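Long-range contact in macrophage migration inhibitory factor (Plasmodium berghei, PDB 2WKB), which belongs to the macrophage migration inhibitory factor family, cytokine-like proteins that assemble as trimers of alpha/beta subunits: residues L5-S10 with G56-R61. Sequence-based numbering, arbitrary orientation.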
ATOM      1  N   LEU E   5       4.398   4.581  -7.919  1.00 12.90           N
ATOM      2  CA  LEU E   5       4.712   5.985  -7.702  1.00 13.57           C
ATOM      3  C   LEU E   5       3.614   6.499  -6.785  1.00 13.96           C
ATOM      4  O   LEU E   5       2.449   6.628  -7.213  1.00 16.25           O
ATOM      5  CB  LEU E   5       4.613   6.694  -9.048  1.00 12.50           C
ATOM      6  CG  LEU E   5       4.672   8.210  -9.125  1.00 16.66           C
ATOM      7  CD1 LEU E   5       5.866   8.749  -8.305  1.00 20.45           C
ATOM      8  CD2 LEU E   5       4.742   8.653 -10.679  1.00 15.73           C
ATOM      9  N   ILE E   6       3.998   6.834  -5.560  1.00 12.71           N
ATOM     10  CA  ILE E   6       3.046   7.293  -4.596  1.00 13.74           C
ATOM     11  C   ILE E   6       3.397   8.749  -4.365  1.00 14.26           C
ATOM     12  O   ILE E   6       4.549   9.107  -3.985  1.00 14.58           O
ATOM     13  CB  ILE E   6       3.225   6.494  -3.286  1.00 12.00           C
ATOM     14  CG1 ILE E   6       2.820   5.035  -3.542  1.00 15.73           C
ATOM     15  CG2 ILE E   6       2.367   7.110  -2.191  1.00 16.78           C
ATOM     16  CD1 ILE E   6       3.392   4.115  -2.497  1.00 22.11           C
ATOM     17  N   THR E   7       2.446   9.647  -4.694  1.00 13.46           N
ATOM     18  CA  THR E   7       2.859  11.068  -4.798  1.00 13.05           C
ATOM     19  C   THR E   7       1.655  11.999  -4.496  1.00 12.67           C
ATOM     20  O   THR E   7       0.541  11.615  -4.759  1.00 12.79           O
ATOM     21  CB  THR E   7       3.433  11.428  -6.234  1.00 13.47           C
ATOM     22  OG1 THR E   7       3.872  12.758  -6.196  1.00 14.86           O
ATOM     23  CG2 THR E   7       2.422  11.187  -7.408  1.00 12.30           C
ATOM     24  N   ASN E   8       1.935  13.195  -3.969  1.00 13.49           N
ATOM     25  CA  ASN E   8       0.888  14.209  -3.783  1.00 14.58           C
ATOM     26  C   ASN E   8       0.825  15.116  -5.038  1.00 14.82           C
ATOM     27  O   ASN E   8       0.179  16.208  -5.002  1.00 16.99           O
ATOM     28  CB  ASN E   8       1.144  15.058  -2.501  1.00 12.84           C
ATOM     29  CG  ASN E   8       2.554  15.619  -2.459  1.00 14.97           C
ATOM     30  OD1 ASN E   8       3.175  15.787  -3.494  1.00 15.48           O
ATOM     31  ND2 ASN E   8       3.078  15.855  -1.264  1.00 18.49           N
ATOM     32  N   ILE E   9       1.600  14.790  -6.051  1.00 13.93           N
ATOM     33  CA  ILE E   9       1.581  15.602  -7.289  1.00 14.95           C
ATOM     34  C   ILE E   9       0.472  15.158  -8.208  1.00 15.85           C
ATOM     35  O   ILE E   9       0.387  14.022  -8.595  1.00 13.14           O
ATOM     36  CB  ILE E   9       2.947  15.621  -7.984  1.00 15.38           C
ATOM     37  CG1 ILE E   9       3.946  16.329  -7.065  1.00 13.93           C
ATOM     38  CG2 ILE E   9       2.785  16.293  -9.409  1.00 16.31           C
ATOM     39  CD1 ILE E   9       5.336  16.259  -7.597  1.00 16.05           C
ATOM     40  N   SER E  10      -0.390  16.109  -8.605  1.00 13.40           N
ATOM     41  CA  SER E  10      -1.592  15.803  -9.422  1.00 15.30           C
ATOM     42  C   SER E  10      -1.324  15.876 -10.937  1.00 15.74           C
ATOM     43  O   SER E  10      -0.931  16.958 -11.476  1.00 15.59           O
ATOM     44  CB  SER E  10      -2.670  16.897  -9.077  1.00 16.21           C
ATOM     45  OG  SER E  10      -3.874  16.641  -9.856  1.00 17.09           O
ATOM     46  N   GLY E  56       5.227  19.195  -3.063  1.00 16.05           N
ATOM     47  CA  GLY E  56       5.414  18.140  -4.085  1.00 15.13           C
ATOM     48  C   GLY E  56       6.478  17.112  -3.648  1.00 16.46           C
ATOM     49  O   GLY E  56       7.589  17.465  -3.270  1.00 16.97           O
ATOM     50  N   TYR E  57       6.081  15.845  -3.610  1.00 13.48           N
ATOM     51  CA  TYR E  57       6.978  14.791  -3.144  1.00 13.44           C
ATOM     52  C   TYR E  57       6.585  13.494  -3.880  1.00 13.56           C
ATOM     53  O   TYR E  57       5.397  13.190  -4.056  1.00 13.31           O
ATOM     54  CB  TYR E  57       6.782  14.636  -1.630  1.00 12.94           C
ATOM     55  CG  TYR E  57       7.519  13.411  -1.043  1.00 15.19           C
ATOM     56  CD1 TYR E  57       8.884  13.395  -0.913  1.00 19.25           C
ATOM     57  CD2 TYR E  57       6.782  12.281  -0.661  1.00 22.34           C
ATOM     58  CE1 TYR E  57       9.539  12.227  -0.356  1.00 21.37           C
ATOM     59  CE2 TYR E  57       7.395  11.139  -0.140  1.00 21.12           C
ATOM     60  CZ  TYR E  57       8.776  11.139   0.028  1.00 21.35           C
ATOM     61  OH  TYR E  57       9.418   9.991   0.575  1.00 27.62           O
ATOM     62  N   CYS E  58       7.593  12.715  -4.264  1.00 13.07           N
ATOM     63  CA  CYS E  58       7.366  11.413  -4.882  1.00 14.55           C
ATOM     64  C   CYS E  58       8.085  10.291  -4.125  1.00 15.04           C
ATOM     65  O   CYS E  58       9.277  10.396  -3.836  1.00 16.69           O
ATOM     66  CB  CYS E  58       7.816  11.431  -6.345  1.00 16.34           C
ATOM     67  SG  CYS E  58       7.061  12.736  -7.343  1.00 20.02           S
ATOM     68  N   PHE E  59       7.359   9.219  -3.814  1.00 15.23           N
ATOM     69  CA  PHE E  59       7.936   8.067  -3.164  1.00 14.61           C
ATOM     70  C   PHE E  59       7.746   6.974  -4.189  1.00 17.40           C
ATOM     71  O   PHE E  59       6.591   6.663  -4.552  1.00 16.68           O
ATOM     72  CB  PHE E  59       7.150   7.752  -1.918  1.00 16.42           C
ATOM     73  CG  PHE E  59       7.544   6.438  -1.267  1.00 18.47           C
ATOM     74  CD1 PHE E  59       8.869   6.015  -1.241  1.00 21.40           C
ATOM     75  CD2 PHE E  59       6.596   5.641  -0.661  1.00 21.15           C
ATOM     76  CE1 PHE E  59       9.241   4.837  -0.614  1.00 21.55           C
ATOM     77  CE2 PHE E  59       6.952   4.453  -0.019  1.00 26.62           C
ATOM     78  CZ  PHE E  59       8.289   4.033  -0.013  1.00 21.48           C
ATOM     79  N   VAL E  60       8.848   6.360  -4.671  1.00 15.09           N
ATOM     80  CA  VAL E  60       8.701   5.259  -5.628  1.00 13.64           C
ATOM     81  C   VAL E  60       9.118   3.950  -4.927  1.00 15.06           C
ATOM     82  O   VAL E  60      10.195   3.896  -4.330  1.00 15.19           O
ATOM     83  CB  VAL E  60       9.526   5.461  -6.865  1.00 15.17           C
ATOM     84  CG1 VAL E  60       9.305   4.293  -7.917  1.00 14.12           C
ATOM     85  CG2 VAL E  60       9.137   6.820  -7.604  1.00 18.16           C
ATOM     86  N   ARG E  61       8.249   2.958  -4.898  1.00 14.56           N
ATOM     87  CA  ARG E  61       8.586   1.725  -4.208  1.00 15.57           C
ATOM     88  C   ARG E  61       8.602   0.580  -5.256  1.00 17.06           C
ATOM     89  O   ARG E  61       7.611   0.420  -5.983  1.00 16.28           O
ATOM     90  CB  ARG E  61       7.559   1.445  -3.151  1.00 15.75           C
ATOM     91  CG  ARG E  61       7.939   0.145  -2.280  1.00 20.80           C
ATOM     92  CD  ARG E  61       7.083   0.123  -0.976  1.00 27.78           C
ATOM     93  NE  ARG E  61       5.650   0.265  -1.220  1.00 28.45           N
ATOM     94  CZ  ARG E  61       4.780   0.759  -0.340  1.00 34.36           C
ATOM     95  NH1 ARG E  61       3.504   0.842  -0.671  1.00 35.06           N
ATOM     96  NH2 ARG E  61       5.187   1.149   0.874  1.00 32.91           N
TER
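Ile6 and Phe59 form the hydrogen-bonded pair of two neighbouring antiparallel strands, exchanging a nearly straight bond each way: Ile6 N to Phe59 O and Phe59 N to Ile6 O, both 2.8 Å. Their side chains run side by side on one face of the sheet. Ile6 CD1 meets the Phe59 ring obliquely and also lies over one face of the Arg61 guanidinium, 3.7 Å from Arg61 NH1; the charge of Arg61 is answered by a salt bridge to Glu4. On the other face Leu5 has CG anti to the backbone N (chi1 170°), and its CD1 reaches both Cys58 CB and Val60 CG2, each at 3.9 Å.

Toward the end of the strand of Leu5, side-chain bonds supplement the backbone pairing. Thr7 OG1 donates to Tyr57 O at 2.7 Å, approaching from above the carbonyl plane, and accepts from Ile9 N at 3.1 Å, which closes an ST turn. Asn8 OD1 receives Tyr57 N at 2.9 Å, the donor tilted 20° from the amide plane, while Asn8 ND2 is held by the carbonyls of Leu48 and Glu55, so that both ends of the amide are engaged and its rotation is fixed. Ile9, whose N closes the turn, lays CG1 against Gly56 CA and brings CD1 to Cys58 SG.

The two strands are the central antiparallel pair of the mixed four-stranded sheet of a MIF-family subunit, flanked by strands 39-44 and 95-100. Helix 73-88 packs on Leu5, Cys58 and Val60 through Leu84, whereas Met39 of a second subunit packs against Tyr57 and Phe59 on the opposite face.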